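Local atomic coordinates of putative transcriptional regulator TRANSCRIPTION REGULATOR protein (Rhizobium meliloti, PDB entry 5NLA), a protein that binds c-di-GMP by a PilZ-like mechanism and activates transcription to regulate extracellular polysaccharide production, probably through sequence-specific DNA binding of the AraC type. Residues T51-P56 / F85-T90; I99-T104 / A167-F172; H256-L261 / E271-E276; G250-A255 / Q286-S291. All coordinates share one frame; numbering follows the deposited sequence.

Contact 1. Residues T51-P56 / F85-T90; sequences TRDLPP and FPAELT
Arg52 lies alongside Glu88 on one face of an antiparallel strand pair, and its side chain can be followed outward atom by atom. CB rests 3.6 Å from Glu88 CG and also borders the carbonyl oxygen of Ala87. The bend at chi3 (66°) turns the guanidinium so that one face looks at Glu88, with NE 3.4 Å from Glu88 OE2. CZ and NH1 lie under the same oxygen, and at the tip Arg52 NH2 is 2.9 Å from Glu88 OE2. The two flat groups are turned 80° apart, which makes this a salt bridge of charges without an aimed N-H. The backbone supplies the directional bonds: Thr51 N reaches Leu89 O at 2.9 Å and Leu89 N returns to Thr51 O at 2.7 Å. Where the strand gives way to loop, Asp53 takes over, its OD1 accepting Ala87 N at 3.1 Å on the syn side, 31° out of the carboxylate plane; the bond from Asp53 N to Ala87 O is weak. Ser50 OG gives Arg52 NH2 a second partner. Within this chain strand 49-52 is the edge strand of its sheet, with strand 88-94 between it and strand 97-104, while Trp63 of helix 59-67 packs on Ala87 and Leu89.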
loop_
_atom_site.group_PDB
_atom_site.type_symbol
_atom_site.label_atom_id
_atom_site.label_comp_id
_atom_site.label_asym_id
_atom_site.label_seq_id
_atom_site.Cartn_x
_atom_site.Cartn_y
_atom_site.Cartn_z
ATOM N N THR A 51 12.599 -6.638 9.990
ATOM C CA THR A 51 13.000 -5.370 10.592
ATOM C C THR A 51 12.438 -5.348 11.998
ATOM O O THR A 51 11.227 -5.467 12.176
ATOM C CB THR A 51 12.438 -4.178 9.798
ATOM O OG1 THR A 51 13.242 -3.969 8.631
ATOM C CG2 THR A 51 12.422 -2.887 10.615
ATOM N N ARG A 52 13.310 -5.232 12.990
ATOM C CA ARG A 52 12.877 -4.923 14.343
ATOM C C ARG A 52 13.849 -3.987 14.986
ATOM O O ARG A 52 14.931 -3.750 14.478
ATOM C CB ARG A 52 12.718 -6.188 15.198
ATOM C CG ARG A 52 14.013 -6.881 15.578
ATOM C CD ARG A 52 13.763 -8.329 15.963
ATOM N NE ARG A 52 13.291 -9.119 14.822
ATOM C CZ ARG A 52 12.941 -10.404 14.869
ATOM N NH1 ARG A 52 12.992 -11.093 16.013
ATOM N NH2 ARG A 52 12.518 -11.007 13.756
ATOM N N ASP A 53 13.468 -3.482 16.140
ATOM C CA ASP A 53 14.333 -2.587 16.872
ATOM C C ASP A 53 14.553 -3.020 18.318
ATOM O O ASP A 53 14.947 -2.206 19.136
ATOM C CB ASP A 53 13.769 -1.172 16.769
ATOM C CG ASP A 53 12.329 -1.097 17.184
ATOM O OD1 ASP A 53 11.996 -1.659 18.251
ATOM O OD2 ASP A 53 11.535 -0.470 16.445
ATOM N N LEU A 54 14.345 -4.301 18.621
ATOM C CA LEU A 54 14.612 -4.822 19.970
ATOM C C LEU A 54 16.101 -4.784 20.389
ATOM O O LEU A 54 16.372 -4.583 21.560
ATOM C CB LEU A 54 14.014 -6.228 20.170
ATOM C CG LEU A 54 12.481 -6.305 20.367
ATOM C CD1 LEU A 54 11.710 -6.460 19.057
ATOM C CD2 LEU A 54 12.107 -7.435 21.335
ATOM N N PRO A 55 17.062 -4.967 19.449
ATOM C CA PRO A 55 18.489 -4.830 19.823
ATOM C C PRO A 55 19.074 -3.405 20.024
ATOM O O PRO A 55 20.070 -3.278 20.729
ATOM C CB PRO A 55 19.228 -5.574 18.697
ATOM C CG PRO A 55 18.206 -6.466 18.082
ATOM C CD PRO A 55 16.929 -5.679 18.163
ATOM N N PRO A 56 18.515 -2.356 19.387
ATOM C CA PRO A 56 18.882 -0.988 19.824
ATOM C C PRO A 56 18.302 -0.571 21.192
ATOM O O PRO A 56 17.769 -1.417 21.905
ATOM C CB PRO A 56 18.300 -0.103 18.705
ATOM C CG PRO A 56 18.316 -0.956 17.483
ATOM C CD PRO A 56 18.093 -2.374 17.970
ATOM N N PHE A 85 10.543 1.584 22.043
ATOM C CA PHE A 85 9.516 1.468 21.033
ATOM C C PHE A 85 9.655 0.120 20.307
ATOM O O PHE A 85 10.122 0.067 19.162
ATOM C CB PHE A 85 9.621 2.644 20.067
ATOM C CG PHE A 85 8.431 2.800 19.175
ATOM C CD1 PHE A 85 7.338 3.545 19.595
ATOM C CD2 PHE A 85 8.411 2.231 17.898
ATOM C CE1 PHE A 85 6.229 3.697 18.780
ATOM C CE2 PHE A 85 7.299 2.383 17.067
ATOM C CZ PHE A 85 6.202 3.108 17.512
ATOM N N PRO A 86 9.240 -0.978 20.970
ATOM C CA PRO A 86 9.426 -2.323 20.432
ATOM C C PRO A 86 8.506 -2.610 19.242
ATOM O O PRO A 86 7.295 -2.717 19.415
ATOM C CB PRO A 86 9.071 -3.219 21.610
ATOM C CG PRO A 86 8.072 -2.439 22.390
ATOM C CD PRO A 86 8.363 -0.981 22.156
ATOM N N ALA A 87 9.095 -2.741 18.055
ATOM C CA ALA A 87 8.339 -2.901 16.819
ATOM C C ALA A 87 9.001 -3.912 15.884
ATOM O O ALA A 87 10.207 -4.133 15.943
ATOM C CB ALA A 87 8.149 -1.562 16.122
ATOM N N GLU A 88 8.170 -4.526 15.042
ATOM C CA GLU A 88 8.577 -5.581 14.136
ATOM C C GLU A 88 7.809 -5.453 12.839
ATOM O O GLU A 88 6.587 -5.285 12.853
ATOM C CB GLU A 88 8.275 -6.949 14.733
ATOM C CG GLU A 88 9.486 -7.762 15.143
ATOM C CD GLU A 88 9.150 -9.234 15.298
ATOM O OE1 GLU A 88 8.024 -9.554 15.761
ATOM O OE2 GLU A 88 10.007 -10.074 14.938
ATOM N N LEU A 89 8.544 -5.522 11.731
ATOM C CA LEU A 89 7.989 -5.687 10.397
ATOM C C LEU A 89 8.576 -6.961 9.852
ATOM O O LEU A 89 9.756 -7.245 10.058
ATOM C CB LEU A 89 8.379 -4.525 9.490
ATOM C CG LEU A 89 7.453 -3.320 9.240
ATOM C CD1 LEU A 89 7.397 -2.990 7.747
ATOM C CD2 LEU A 89 6.045 -3.488 9.792
ATOM N N THR A 90 7.749 -7.734 9.165
ATOM C CA THR A 90 8.204 -8.963 8.550
ATOM C C THR A 90 7.586 -9.028 7.159
ATOM O O THR A 90 6.368 -9.023 7.034
ATOM C CB THR A 90 7.814 -10.170 9.422
ATOM O OG1 THR A 90 7.989 -9.836 10.809
ATOM C CG2 THR A 90 8.657 -11.379 9.098
#

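Contact 2. Residues I99-T104 / A167-F172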
loop_
_atom_site.group_PDB
_atom_site.type_symbol
_atom_site.label_atom_id
_atom_site.label_comp_id
_atom_site.label_asym_id
_atom_site.label_seq_id
_atom_site.Cartn_x
_atom_site.Cartn_y
_atom_site.Cartn_z
ATOM N N ILE A 99 3.247 -8.961 1.320
ATOM C CA ILE A 99 2.621 -9.241 2.614
ATOM C C ILE A 99 3.559 -8.722 3.701
ATOM O O ILE A 99 4.745 -9.070 3.707
ATOM C CB ILE A 99 2.437 -10.756 2.878
ATOM C CG1 ILE A 99 1.827 -11.478 1.666
ATOM C CG2 ILE A 99 1.604 -10.983 4.141
ATOM C CD1 ILE A 99 0.423 -11.046 1.339
ATOM N N VAL A 100 3.034 -7.915 4.619
ATOM C CA VAL A 100 3.815 -7.435 5.764
ATOM C C VAL A 100 3.118 -7.755 7.082
ATOM O O VAL A 100 1.979 -7.356 7.294
ATOM C CB VAL A 100 4.089 -5.926 5.660
ATOM C CG1 VAL A 100 4.716 -5.387 6.946
ATOM C CG2 VAL A 100 4.979 -5.652 4.455
ATOM N N GLN A 101 3.812 -8.486 7.949
ATOM C CA GLN A 101 3.377 -8.694 9.331
ATOM C C GLN A 101 3.977 -7.590 10.203
ATOM O O GLN A 101 5.199 -7.506 10.358
ATOM C CB GLN A 101 3.804 -10.070 9.828
ATOM C CG GLN A 101 3.062 -11.218 9.136
ATOM C CD GLN A 101 3.753 -12.568 9.266
ATOM O OE1 GLN A 101 4.905 -12.741 8.849
ATOM N NE2 GLN A 101 3.042 -13.541 9.816
ATOM N N GLN A 102 3.110 -6.740 10.751
ATOM C CA GLN A 102 3.514 -5.612 11.576
ATOM C C GLN A 102 3.097 -5.796 13.037
ATOM O O GLN A 102 1.939 -6.122 13.325
ATOM C CB GLN A 102 2.856 -4.355 11.038
ATOM C CG GLN A 102 3.257 -3.076 11.746
ATOM C CD GLN A 102 2.872 -1.855 10.946
ATOM O OE1 GLN A 102 3.653 -0.903 10.815
ATOM N NE2 GLN A 102 1.670 -1.880 10.382
ATOM N N VAL A 103 4.040 -5.580 13.949
ATOM C CA VAL A 103 3.729 -5.451 15.370
ATOM C C VAL A 103 4.326 -4.138 15.838
ATOM O O VAL A 103 5.515 -3.897 15.660
ATOM C CB VAL A 103 4.301 -6.616 16.201
ATOM C CG1 VAL A 103 3.980 -6.416 17.676
ATOM C CG2 VAL A 103 3.750 -7.944 15.706
ATOM N N THR A 104 3.503 -3.300 16.445
ATOM C CA THR A 104 3.887 -1.922 16.686
ATOM C C THR A 104 3.190 -1.323 17.932
ATOM O O THR A 104 2.049 -1.685 18.229
ATOM C CB THR A 104 3.611 -1.101 15.405
ATOM O OG1 THR A 104 4.358 0.116 15.445
ATOM C CG2 THR A 104 2.122 -0.814 15.217
ATOM N N ALA A 167 -1.251 -5.460 16.262
ATOM C CA ALA A 167 -0.649 -6.469 15.402
ATOM C C ALA A 167 -1.516 -6.519 14.171
ATOM O O ALA A 167 -2.723 -6.724 14.270
ATOM C CB ALA A 167 -0.644 -7.834 16.083
ATOM N N SER A 168 -0.918 -6.324 13.013
ATOM C CA SER A 168 -1.675 -6.394 11.785
ATOM C C SER A 168 -0.971 -7.237 10.746
ATOM O O SER A 168 0.234 -7.496 10.836
ATOM C CB SER A 168 -1.964 -4.986 11.235
ATOM O OG SER A 168 -0.782 -4.239 11.022
ATOM N N ILE A 169 -1.757 -7.682 9.772
ATOM C CA ILE A 169 -1.221 -8.248 8.544
ATOM C C ILE A 169 -1.674 -7.333 7.389
ATOM O O ILE A 169 -2.866 -7.026 7.247
ATOM C CB ILE A 169 -1.579 -9.748 8.390
ATOM C CG1 ILE A 169 -0.868 -10.351 7.168
ATOM C CG2 ILE A 169 -3.083 -9.970 8.320
ATOM C CD1 ILE A 169 -0.616 -11.844 7.279
ATOM N N LEU A 170 -0.697 -6.852 6.621
ATOM C CA LEU A 170 -0.904 -5.817 5.600
ATOM C C LEU A 170 -0.586 -6.339 4.191
ATOM O O LEU A 170 0.483 -6.905 3.969
ATOM C CB LEU A 170 0.015 -4.629 5.877
ATOM C CG LEU A 170 -0.130 -3.772 7.143
ATOM C CD1 LEU A 170 0.967 -2.711 7.133
ATOM C CD2 LEU A 170 -1.501 -3.114 7.239
ATOM N N LEU A 171 -1.512 -6.128 3.255
ATOM C CA LEU A 171 -1.297 -6.396 1.824
ATOM C C LEU A 171 -1.024 -5.083 1.087
ATOM O O LEU A 171 -1.792 -4.117 1.202
ATOM C CB LEU A 171 -2.541 -7.032 1.192
ATOM C CG LEU A 171 -3.160 -8.256 1.858
ATOM C CD1 LEU A 171 -4.456 -8.643 1.163
ATOM C CD2 LEU A 171 -2.178 -9.410 1.850
ATOM N N PHE A 172 0.069 -5.053 0.337
ATOM C CA PHE A 172 0.365 -3.941 -0.553
ATOM C C PHE A 172 0.340 -4.517 -1.964
ATOM O O PHE A 172 1.137 -5.384 -2.294
ATOM C CB PHE A 172 1.733 -3.346 -0.257
ATOM C CG PHE A 172 1.855 -2.692 1.096
ATOM C CD1 PHE A 172 1.468 -1.371 1.282
ATOM C CD2 PHE A 172 2.440 -3.377 2.178
ATOM C CE1 PHE A 172 1.604 -0.752 2.525
ATOM C CE2 PHE A 172 2.593 -2.760 3.420
ATOM C CZ PHE A 172 2.171 -1.447 3.597
#
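Val100 and Leu170 face each other as a hydrogen-bonded antiparallel pair, Val100 N meeting Leu170 O at 2.8 Å in the carbonyl plane. Two residues along, Gln102 and Ser168 repeat the pattern, with Ser168 N 2.9 Å from Gln102 O. On the face these four share, Gln102 runs out extended; its NE2 makes a weak bond to Ser168 OG at 3.5 Å. There too the edge of the Phe172 ring receives Val100 CG2, 3.9 Å from CE2. The other face carries Ile169, whose CD1 lies 3.9 Å from Ile99 CG2 and 4.2 Å from Gln101 CG, the Gln101 chain running alongside. In the next shell Ile205 of helix 196-211 covers Ile169 and Leu171, and Glu209 of that helix, together with Trp92, holds the amide of Gln101. Replacing Ile169 with an alanine would probably leave Ile99 CG2 and the Gln101 stem without their apolar neighbour and open a gap beneath helix 196-211. Trp63 and Met67 of helix 59-67 meet Gln102 on the opposite face. Strands 97-104 and 166-173 are thus neighbouring inner strands of the antiparallel sheet, with helix 196-211 on the Ile169 face and helix 59-67 on the Gln102 face.

Contact 3. Residues H256-L261 / E271-E276; sequences HRYIHL and ETICRE
Tyr258 and Ile259 of helix 251-261 meet helix 270-275 in what is probably the helix-turn-helix domain of an AraC-type activator. The short segments' axes are 10.7 Å apart at an angle of 131°, a separation bridged by side chains. Tyr258 does most of this: chi1 near -175° sends the ring away from the backbone N and across the gap toward helix 270-275, and Tyr258 has more of its surface buried by the partner segment than any other residue of the contact. Its hydroxyl oxygen accepts a hydrogen bond from Thr272 OG1 at 3.0 Å. Glu276, the first residue past the helix to leave helical backbone angles, brings OE2 to 2.7 Å from Tyr258 OH. Its carboxylate has OE1 at the ring edge, with the two planes 77° apart, and the side chains cross at about a right angle. Thus the phenol oxygen sits among the polar ends of two residues one helical turn apart. Beside the ring, Ile273 CG1 approaches Tyr258 CD2 obliquely at 3.9 Å, while Ile273 CD1 reaches Ile259 CG1, also at 3.9 Å. Leu284 of helix 281-288, and Val294 and Ile298 of helix 294-306, close around Ile273. Polar contacts at the tyrosine hydroxyl and isoleucine packing beside the ring together join helix 251-261 to helix 270-275, which helix 281-288 follows, consistent with the helical DNA-binding domain of AraC-family activators.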
loop_
_atom_site.group_PDB
_atom_site.type_symbol
_atom_site.label_atom_id
_atom_site.label_comp_id
_atom_site.label_asym_id
_atom_site.label_seq_id
_atom_site.Cartn_x
_atom_site.Cartn_y
_atom_site.Cartn_z
ATOM N N HIS A 256 0.131 6.211 -13.106
ATOM C CA HIS A 256 -0.215 4.799 -13.305
ATOM C C HIS A 256 -1.630 4.603 -13.875
ATOM O O HIS A 256 -1.856 3.671 -14.667
ATOM C CB HIS A 256 -0.046 3.986 -12.013
ATOM C CG HIS A 256 1.363 3.560 -11.736
ATOM N ND1 HIS A 256 1.785 3.176 -10.484
ATOM C CD2 HIS A 256 2.446 3.457 -12.540
ATOM C CE1 HIS A 256 3.059 2.844 -10.526
ATOM N NE2 HIS A 256 3.486 3.005 -11.763
ATOM N N ARG A 257 -2.556 5.484 -13.481
ATOM C CA ARG A 257 -3.925 5.461 -13.991
ATOM C C ARG A 257 -3.982 5.936 -15.432
ATOM O O ARG A 257 -4.584 5.275 -16.284
ATOM C CB ARG A 257 -4.853 6.339 -13.148
ATOM C CG ARG A 257 -6.325 6.200 -13.529
ATOM C CD ARG A 257 -7.232 7.042 -12.658
ATOM N NE ARG A 257 -6.882 8.459 -12.698
ATOM C CZ ARG A 257 -7.400 9.390 -11.897
ATOM N NH1 ARG A 257 -8.316 9.069 -10.983
ATOM N NH2 ARG A 257 -6.999 10.658 -12.004
ATOM N N TYR A 258 -3.375 7.093 -15.694
ATOM C CA TYR A 258 -3.323 7.631 -17.048
ATOM C C TYR A 258 -2.829 6.549 -17.998
ATOM O O TYR A 258 -3.503 6.219 -18.958
ATOM C CB TYR A 258 -2.430 8.867 -17.126
ATOM C CG TYR A 258 -2.478 9.499 -18.486
ATOM C CD1 TYR A 258 -3.485 10.399 -18.818
ATOM C CD2 TYR A 258 -1.539 9.166 -19.461
ATOM C CE1 TYR A 258 -3.548 10.961 -20.080
ATOM C CE2 TYR A 258 -1.593 9.717 -20.728
ATOM C CZ TYR A 258 -2.593 10.617 -21.044
ATOM O OH TYR A 258 -2.627 11.156 -22.327
ATOM N N ILE A 259 -1.671 5.977 -17.688
ATOM C CA ILE A 259 -1.100 4.880 -18.468
ATOM C C ILE A 259 -2.073 3.728 -18.646
ATOM O O ILE A 259 -2.219 3.230 -19.756
ATOM C CB ILE A 259 0.237 4.375 -17.865
ATOM C CG1 ILE A 259 1.350 5.378 -18.185
ATOM C CG2 ILE A 259 0.625 2.988 -18.393
ATOM C CD1 ILE A 259 2.615 5.176 -17.378
ATOM N N HIS A 260 -2.728 3.304 -17.572
ATOM C CA HIS A 260 -3.693 2.190 -17.643
ATOM C C HIS A 260 -4.821 2.489 -18.624
ATOM O O HIS A 260 -5.179 1.630 -19.435
ATOM C CB HIS A 260 -4.272 1.863 -16.255
ATOM C CG HIS A 260 -5.308 0.776 -16.267
ATOM N ND1 HIS A 260 -4.997 -0.548 -16.051
ATOM C CD2 HIS A 260 -6.648 0.821 -16.470
ATOM C CE1 HIS A 260 -6.101 -1.272 -16.124
ATOM N NE2 HIS A 260 -7.115 -0.465 -16.378
ATOM N N LEU A 261 -5.370 3.703 -18.549
ATOM C CA LEU A 261 -6.471 4.109 -19.427
ATOM C C LEU A 261 -6.063 4.272 -20.900
ATOM O O LEU A 261 -6.818 3.899 -21.802
ATOM C CB LEU A 261 -7.114 5.407 -18.927
ATOM C CG LEU A 261 -7.800 5.349 -17.563
ATOM C CD1 LEU A 261 -8.371 6.714 -17.213
ATOM C CD2 LEU A 261 -8.891 4.290 -17.522
ATOM N N GLU A 271 5.858 12.581 -23.181
ATOM C CA GLU A 271 5.483 13.997 -23.282
ATOM C C GLU A 271 4.003 14.217 -22.970
ATOM O O GLU A 271 3.637 15.146 -22.240
ATOM C CB GLU A 271 5.794 14.556 -24.683
ATOM C CG GLU A 271 7.273 14.565 -25.069
ATOM C CD GLU A 271 7.692 13.369 -25.917
ATOM O OE1 GLU A 271 7.948 12.284 -25.340
ATOM O OE2 GLU A 271 7.775 13.518 -27.161
ATOM N N THR A 272 3.160 13.369 -23.545
ATOM C CA THR A 272 1.730 13.434 -23.278
ATOM C C THR A 272 1.407 13.192 -21.812
ATOM O O THR A 272 0.566 13.893 -21.259
ATOM C CB THR A 272 0.895 12.479 -24.156
ATOM O OG1 THR A 272 -0.481 12.591 -23.787
ATOM C CG2 THR A 272 1.301 11.036 -23.995
ATOM N N ILE A 273 2.089 12.225 -21.187
ATOM C CA ILE A 273 1.879 11.903 -19.767
ATOM C C ILE A 273 2.215 13.131 -18.933
ATOM O O ILE A 273 1.421 13.544 -18.093
ATOM C CB ILE A 273 2.742 10.709 -19.287
ATOM C CG1 ILE A 273 2.322 9.413 -19.979
ATOM C CG2 ILE A 273 2.637 10.522 -17.764
ATOM C CD1 ILE A 273 3.335 8.293 -19.850
ATOM N N CYS A 274 3.399 13.691 -19.177
ATOM C CA CYS A 274 3.900 14.871 -18.459
ATOM C C CYS A 274 2.975 16.064 -18.550
ATOM O O CYS A 274 2.639 16.693 -17.537
ATOM C CB CYS A 274 5.261 15.272 -19.021
ATOM S SG CYS A 274 6.522 14.086 -18.565
ATOM N N ARG A 275 2.590 16.374 -19.783
ATOM C CA ARG A 275 1.618 17.422 -20.061
ATOM C C ARG A 275 0.345 17.154 -19.249
ATOM O O ARG A 275 -0.089 18.002 -18.469
ATOM C CB ARG A 275 1.322 17.473 -21.563
ATOM C CG ARG A 275 0.541 18.694 -22.010
ATOM C CD ARG A 275 0.358 18.731 -23.526
ATOM N NE ARG A 275 -0.209 17.470 -24.025
ATOM C CZ ARG A 275 0.271 16.713 -25.019
ATOM N NH1 ARG A 275 1.345 17.066 -25.732
ATOM N NH2 ARG A 275 -0.360 15.580 -25.323
ATOM N N GLU A 276 -0.179 15.934 -19.365
ATOM C CA GLU A 276 -1.455 15.556 -18.744
ATOM C C GLU A 276 -1.382 15.163 -17.243
ATOM O O GLU A 276 -2.339 14.607 -16.708
ATOM C CB GLU A 276 -2.126 14.464 -19.599
ATOM C CG GLU A 276 -2.311 14.920 -21.052
ATOM C CD GLU A 276 -3.169 14.007 -21.922
ATOM O OE1 GLU A 276 -4.277 13.608 -21.508
ATOM O OE2 GLU A 276 -2.754 13.715 -23.061
#

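Contact 4. Residues G250-A255 / Q286-S291; sequences GVMERA and QLFEPS
Met252 lays its methyl group over the face of the Phe288 ring: CE stands 4.3 Å from the ring centroid and only 8° off the normal, a CH-pi contact. The sulfur takes an oblique position, SD being 4.2 Å from that centroid and 32° off the normal, so this is also a Met-aromatic pair. Bends at chi2 (52°) and chi3, following a chi1 that sets CG opposite the backbone N, carry the thioether across to the ring. Ala255, one turn further along helix 251-261, fills a different side of the phenyl group, its CB meeting the edge 4.1 Å from CE1. Val251 and Leu287 cross at about a right angle, Val251 CG2 lying 3.5 Å from Leu287 CD1. Leu287 CB also touches Met252 CE, at 4.0 Å. Were Met252 replaced by an alanine, the Phe288 face would probably lose its methyl and sulfur cover and the ring be freer to turn. Tyr297 of helix 294-306 meets Phe288 edge-to-face, adding a second aromatic contact. All five residues are buried in the fold, and their mainly apolar contacts seat helix 281-288, the likely recognition helix by comparison with AraC relatives, against helix 251-261, which precedes it in what is probably the same DNA-binding domain.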
loop_
_atom_site.group_PDB
_atom_site.type_symbol
_atom_site.label_atom_id
_atom_site.label_comp_id
_atom_site.label_asym_id
_atom_site.label_seq_id
_atom_site.Cartn_x
_atom_site.Cartn_y
_atom_site.Cartn_z
ATOM N N GLY A 250 -2.072 11.785 -5.604
ATOM C CA GLY A 250 -0.630 11.980 -5.823
ATOM C C GLY A 250 -0.207 11.679 -7.262
ATOM O O GLY A 250 -0.890 10.934 -7.978
ATOM N N VAL A 251 0.919 12.257 -7.680
ATOM C CA VAL A 251 1.395 12.096 -9.043
ATOM C C VAL A 251 1.429 10.652 -9.518
ATOM O O VAL A 251 0.877 10.365 -10.574
ATOM C CB VAL A 251 2.761 12.788 -9.353
ATOM C CG1 VAL A 251 2.577 14.285 -9.508
ATOM C CG2 VAL A 251 3.858 12.457 -8.350
ATOM N N MET A 252 2.048 9.752 -8.763
ATOM C CA MET A 252 2.297 8.391 -9.263
ATOM C C MET A 252 1.018 7.615 -9.499
ATOM O O MET A 252 0.919 6.874 -10.470
ATOM C CB MET A 252 3.204 7.587 -8.325
ATOM C CG MET A 252 3.692 6.252 -8.889
ATOM S SD MET A 252 4.473 6.289 -10.524
ATOM C CE MET A 252 5.987 5.477 -10.034
ATOM N N GLU A 253 0.045 7.790 -8.617
ATOM C CA GLU A 253 -1.266 7.170 -8.797
ATOM C C GLU A 253 -1.933 7.745 -10.060
ATOM O O GLU A 253 -2.526 7.002 -10.842
ATOM C CB GLU A 253 -2.136 7.362 -7.538
ATOM C CG GLU A 253 -2.993 6.162 -7.123
ATOM C CD GLU A 253 -4.458 6.339 -7.413
ATOM O OE1 GLU A 253 -4.768 6.710 -8.570
ATOM O OE2 GLU A 253 -5.288 6.106 -6.498
ATOM N N ARG A 254 -1.802 9.054 -10.269
ATOM C CA ARG A 254 -2.347 9.693 -11.473
ATOM C C ARG A 254 -1.650 9.241 -12.752
ATOM O O ARG A 254 -2.313 9.050 -13.767
ATOM C CB ARG A 254 -2.355 11.222 -11.346
ATOM C CG ARG A 254 -3.524 11.718 -10.507
ATOM C CD ARG A 254 -3.613 13.225 -10.439
ATOM N NE ARG A 254 -2.445 13.770 -9.745
ATOM C CZ ARG A 254 -1.624 14.722 -10.204
ATOM N NH1 ARG A 254 -1.823 15.320 -11.386
ATOM N NH2 ARG A 254 -0.590 15.098 -9.452
ATOM N N ALA A 255 -0.333 9.045 -12.681
ATOM C CA ALA A 255 0.464 8.527 -13.799
ATOM C C ALA A 255 0.142 7.068 -14.129
ATOM O O ALA A 255 -0.084 6.726 -15.294
ATOM C CB ALA A 255 1.944 8.658 -13.494
ATOM N N GLN A 286 12.000 10.747 -12.629
ATOM C CA GLN A 286 12.204 10.445 -11.204
ATOM C C GLN A 286 11.247 9.404 -10.674
ATOM O O GLN A 286 11.678 8.452 -10.015
ATOM C CB GLN A 286 12.056 11.681 -10.329
ATOM C CG GLN A 286 13.266 12.567 -10.327
ATOM C CD GLN A 286 13.067 13.748 -9.427
ATOM O OE1 GLN A 286 12.934 14.874 -9.895
ATOM N NE2 GLN A 286 13.017 13.498 -8.127
ATOM N N LEU A 287 9.957 9.595 -10.941
ATOM C CA LEU A 287 8.942 8.657 -10.465
ATOM C C LEU A 287 9.179 7.252 -10.985
ATOM O O LEU A 287 8.922 6.288 -10.257
ATOM C CB LEU A 287 7.533 9.115 -10.838
ATOM C CG LEU A 287 7.068 10.382 -10.114
ATOM C CD1 LEU A 287 5.846 11.003 -10.769
ATOM C CD2 LEU A 287 6.794 10.106 -8.643
ATOM N N PHE A 288 9.700 7.138 -12.212
ATOM C CA PHE A 288 9.871 5.850 -12.872
ATOM C C PHE A 288 11.297 5.286 -12.873
ATOM O O PHE A 288 11.533 4.241 -13.482
ATOM C CB PHE A 288 9.285 5.926 -14.289
ATOM C CG PHE A 288 7.786 5.955 -14.303
ATOM C CD1 PHE A 288 7.095 7.133 -14.055
ATOM C CD2 PHE A 288 7.059 4.788 -14.505
ATOM C CE1 PHE A 288 5.710 7.156 -14.035
ATOM C CE2 PHE A 288 5.671 4.799 -14.482
ATOM C CZ PHE A 288 4.995 5.986 -14.249
ATOM N N GLU A 289 12.231 5.928 -12.167
ATOM C CA GLU A 289 13.625 5.438 -12.091
ATOM C C GLU A 289 13.783 4.150 -11.245
ATOM O O GLU A 289 14.662 3.338 -11.526
ATOM C CB GLU A 289 14.588 6.559 -11.627
ATOM C CG GLU A 289 16.071 6.194 -11.477
ATOM C CD GLU A 289 16.742 5.732 -12.770
ATOM O OE1 GLU A 289 16.348 4.684 -13.335
ATOM O OE2 GLU A 289 17.700 6.405 -13.220
ATOM N N PRO A 290 12.950 3.960 -10.208
ATOM C CA PRO A 290 12.895 2.661 -9.534
ATOM C C PRO A 290 12.511 1.460 -10.404
ATOM O O PRO A 290 13.025 0.367 -10.173
ATOM C CB PRO A 290 11.833 2.887 -8.464
ATOM C CG PRO A 290 12.036 4.312 -8.082
ATOM C CD PRO A 290 12.312 5.006 -9.388
ATOM N N SER A 291 11.627 1.653 -11.381
ATOM C CA SER A 291 11.162 0.564 -12.249
ATOM C C SER A 291 11.671 0.679 -13.696
ATOM O O SER A 291 10.940 0.391 -14.647
ATOM C CB SER A 291 9.630 0.512 -12.221
ATOM O OG SER A 291 9.059 1.628 -12.885
#

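The four contacts fall into two pairs in different parts of the chain. Contacts 1 and 2, with centres 13 Å apart, belong to one antiparallel sheet: strands 88-94 and 97-104 are neighbours in it, so Glu88 O and Thr90 O probably bond to Val103 N and Gln101 N. Contacts 3 and 4 lie 10 Å apart between centres and share helix 251-261, with Phe288 touching both His256 and Ile259; along the chain, contact 3 falls between the two segments of contact 4. Contact 2 keeps about 12 Å between nearest atoms from either helical contact. Both sheet contacts close before the helical pair opens, consistent with a regulatory sheet domain followed by a DNA-binding one.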